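Local coordinates for phosphoglycerol transferase GacH (Streptococcus pyogenes MGAS5005, PDB 6DGM), which probably transfers glycerol phosphate onto the rhamnose polysaccharide of the streptococcal cell wall, this chain being its manganese-binding, probably extracellular and catalytic domain, at residues Q81-Y85 and N287-T291. Numbering follows the deposited sequence.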
ATOM      1  N   GLN A  81       6.419  -5.396  -5.037  1.00 19.25           N
ATOM      2  CA  GLN A  81       6.233  -5.472  -6.478  1.00 19.99           C
ATOM      3  C   GLN A  81       5.071  -4.560  -6.872  1.00 18.20           C
ATOM      4  O   GLN A  81       3.965  -4.672  -6.325  1.00 18.15           O
ATOM      5  CB  GLN A  81       5.956  -6.897  -6.931  1.00 22.87           C
ATOM      6  CG  GLN A  81       5.878  -6.990  -8.428  1.00 26.27           C
ATOM      7  CD  GLN A  81       5.904  -8.398  -8.925  1.00 31.62           C
ATOM      8  OE1 GLN A  81       6.933  -9.066  -8.875  1.00 34.17           O
ATOM      9  NE2 GLN A  81       4.759  -8.873  -9.401  1.00 33.71           N
ATOM     10  N   SER A  82       5.321  -3.654  -7.801  1.00 17.30           N
ATOM     11  CA  SER A  82       4.292  -2.773  -8.323  1.00 16.72           C
ATOM     12  C   SER A  82       3.780  -3.334  -9.642  1.00 17.02           C
ATOM     13  O   SER A  82       4.513  -3.990 -10.385  1.00 18.94           O
ATOM     14  CB  SER A  82       4.871  -1.377  -8.576  1.00 17.06           C
ATOM     15  OG  SER A  82       3.914  -0.507  -9.144  1.00 17.33           O
ATOM     16  N   ASP A  83       2.523  -3.028  -9.949  1.00 16.80           N
ATOM     17  CA  ASP A  83       1.910  -3.468 -11.187  1.00 17.88           C
ATOM     18  C   ASP A  83       2.166  -2.543 -12.364  1.00 18.76           C
ATOM     19  O   ASP A  83       1.814  -2.921 -13.489  1.00 19.15           O
ATOM     20  CB  ASP A  83       0.399  -3.610 -10.991  1.00 18.43           C
ATOM     21  CG  ASP A  83       0.068  -4.677  -9.988  1.00 19.26           C
ATOM     22  OD1 ASP A  83       0.230  -5.862 -10.333  1.00 20.49           O
ATOM     23  OD2 ASP A  83      -0.282  -4.341  -8.839  1.00 19.08           O
ATOM     24  N   SER A  84       2.773  -1.375 -12.148  1.00 17.24           N
ATOM     25  CA  SER A  84       2.938  -0.422 -13.240  1.00 17.28           C
ATOM     26  C   SER A  84       4.170   0.428 -12.994  1.00 17.13           C
ATOM     27  O   SER A  84       4.850   0.294 -11.975  1.00 18.07           O
ATOM     28  CB  SER A  84       1.651   0.378 -13.446  1.00 18.54           C
ATOM     29  OG  SER A  84       1.165   0.859 -12.211  1.00 19.81           O
ATOM     30  N   TYR A  85       4.480   1.261 -13.986  1.00 16.91           N
ATOM     31  CA  TYR A  85       5.666   2.112 -13.993  1.00 17.23           C
ATOM     32  C   TYR A  85       5.238   3.523 -14.343  1.00 16.85           C
ATOM     33  O   TYR A  85       4.504   3.723 -15.310  1.00 17.34           O
ATOM     34  CB  TYR A  85       6.676   1.592 -15.019  1.00 18.06           C
ATOM     35  CG  TYR A  85       7.893   2.474 -15.207  1.00 17.84           C
ATOM     36  CD1 TYR A  85       8.896   2.523 -14.254  1.00 17.39           C
ATOM     37  CD2 TYR A  85       8.046   3.225 -16.360  1.00 18.18           C
ATOM     38  CE1 TYR A  85      10.018   3.329 -14.432  1.00 18.29           C
ATOM     39  CE2 TYR A  85       9.162   4.021 -16.547  1.00 18.46           C
ATOM     40  CZ  TYR A  85      10.137   4.065 -15.575  1.00 19.84           C
ATOM     41  OH  TYR A  85      11.250   4.858 -15.768  1.00 22.29           O
ATOM     42  N   ASN A 287      13.763  -4.703 -11.566  1.00 23.92           N
ATOM     43  CA  ASN A 287      13.870  -3.517 -10.720  1.00 22.02           C
ATOM     44  C   ASN A 287      13.064  -2.339 -11.249  1.00 20.36           C
ATOM     45  O   ASN A 287      12.903  -1.350 -10.533  1.00 20.90           O
ATOM     46  CB  ASN A 287      15.338  -3.128 -10.546  1.00 23.72           C
ATOM     47  CG  ASN A 287      16.072  -4.060  -9.594  1.00 29.16           C
ATOM     48  OD1 ASN A 287      15.506  -4.516  -8.604  1.00 31.09           O
ATOM     49  ND2 ASN A 287      17.325  -4.351  -9.893  1.00 32.59           N
ATOM     50  N   LYS A 288      12.533  -2.428 -12.465  1.00 19.36           N
ATOM     51  CA  LYS A 288      11.613  -1.394 -12.935  1.00 18.24           C
ATOM     52  C   LYS A 288      10.307  -1.389 -12.150  1.00 18.12           C
ATOM     53  O   LYS A 288       9.579  -0.392 -12.204  1.00 18.40           O
ATOM     54  CB  LYS A 288      11.367  -1.592 -14.425  1.00 19.63           C
ATOM     55  CG  LYS A 288      10.518  -0.553 -15.101  1.00 20.25           C
ATOM     56  CD  LYS A 288      10.542  -0.790 -16.624  1.00 22.29           C
ATOM     57  CE  LYS A 288       9.488   0.038 -17.334  1.00 23.05           C
ATOM     58  NZ  LYS A 288       9.541  -0.209 -18.819  1.00 24.30           N
ATOM     59  N   TYR A 289      10.007  -2.462 -11.401  1.00 18.15           N
ATOM     60  CA  TYR A 289       8.725  -2.616 -10.724  1.00 18.45           C
ATOM     61  C   TYR A 289       8.868  -2.925  -9.239  1.00 18.85           C
ATOM     62  O   TYR A 289       7.917  -3.429  -8.630  1.00 20.90           O
ATOM     63  CB  TYR A 289       7.887  -3.702 -11.415  1.00 18.31           C
ATOM     64  CG  TYR A 289       7.625  -3.364 -12.860  1.00 19.01           C
ATOM     65  CD1 TYR A 289       6.571  -2.539 -13.210  1.00 19.40           C
ATOM     66  CD2 TYR A 289       8.462  -3.829 -13.879  1.00 20.52           C
ATOM     67  CE1 TYR A 289       6.320  -2.213 -14.530  1.00 20.95           C
ATOM     68  CE2 TYR A 289       8.226  -3.492 -15.212  1.00 22.85           C
ATOM     69  CZ  TYR A 289       7.154  -2.681 -15.526  1.00 23.14           C
ATOM     70  OH  TYR A 289       6.916  -2.337 -16.835  1.00 24.26           O
ATOM     71  N   LEU A 290      10.007  -2.602  -8.626  1.00 17.37           N
ATOM     72  CA  LEU A 290      10.243  -2.913  -7.220  1.00 17.15           C
ATOM     73  C   LEU A 290      10.485  -1.629  -6.433  1.00 17.61           C
ATOM     74  O   LEU A 290      11.541  -0.995  -6.568  1.00 19.07           O
ATOM     75  CB  LEU A 290      11.419  -3.879  -7.066  1.00 18.09           C
ATOM     76  CG  LEU A 290      11.172  -5.287  -7.610  1.00 20.59           C
ATOM     77  CD1 LEU A 290      12.446  -6.096  -7.615  1.00 21.23           C
ATOM     78  CD2 LEU A 290      10.085  -5.987  -6.784  1.00 21.97           C
ATOM     79  N   THR A 291       9.528  -1.281  -5.572  1.00 16.81           N
ATOM     80  CA  THR A 291       9.634  -0.124  -4.697  1.00 16.54           C
ATOM     81  C   THR A 291       9.951  -0.575  -3.270  1.00 16.05           C
ATOM     82  O   THR A 291       9.987  -1.766  -2.957  1.00 16.23           O
ATOM     83  CB  THR A 291       8.321   0.659  -4.698  1.00 16.82           C
ATOM     84  OG1 THR A 291       7.307  -0.139  -4.056  1.00 16.47           O
ATOM     85  CG2 THR A 291       7.868   0.999  -6.107  1.00 17.78           C
TER
HETATM   86  O   HOH W   1       7.339   0.745 -11.015  1.00 16.63           O
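The Lys288 side chain lies across one face of the Tyr85 ring, the two crossing at about a right angle. Lys288 CE sits over the face, 3.8 Å from the Tyr85 ring centroid, in a CH-pi contact. Lys288 CG reaches the ring nearer its rim, 3.6 Å from Tyr85 CD1. The lysine chain leaves with CG anti to the backbone N (chi1 -176°) and stays extended, which carries its methylene groups over the ring. Lys288 NZ makes an off-centre cation-pi contact with Tyr85, while its salt bridge goes to Asp278. Tyr85 OH bonds to the backbone N of Tyr276, so the polar ends of both side chains are held by residues on the chain that leads into 287-291.

Backbone bonding joins the segments at their other end. Ser82 N donates to Tyr289 O over 2.7 Å, nearly straight at 175°. Gln81 CA approaches the same oxygen at 3.4 Å in a CA-H...O contact. Here Gln81 and Leu290 form an antiparallel non-hydrogen-bonded pair, where strands 77-81 and 290-297 lie side by side in the mixed central sheet of the alkaline phosphatase-like sulfatase fold. Past Ser82 the chain runs on toward helix 89-98, which begins at the manganese ligand Thr89. Ser82 OG bonds to the backbone O of Asp270, another manganese ligand.

One water bridges the segments, donating to Ser84 O (2.7 Å) and Lys288 O (2.8 Å).

The Tyr289 ring packs obliquely against the loop of 82-85. Its CD1 lies 3.5 Å from Ser84 O, and its CE1 meets Tyr85 CB at 3.9 Å.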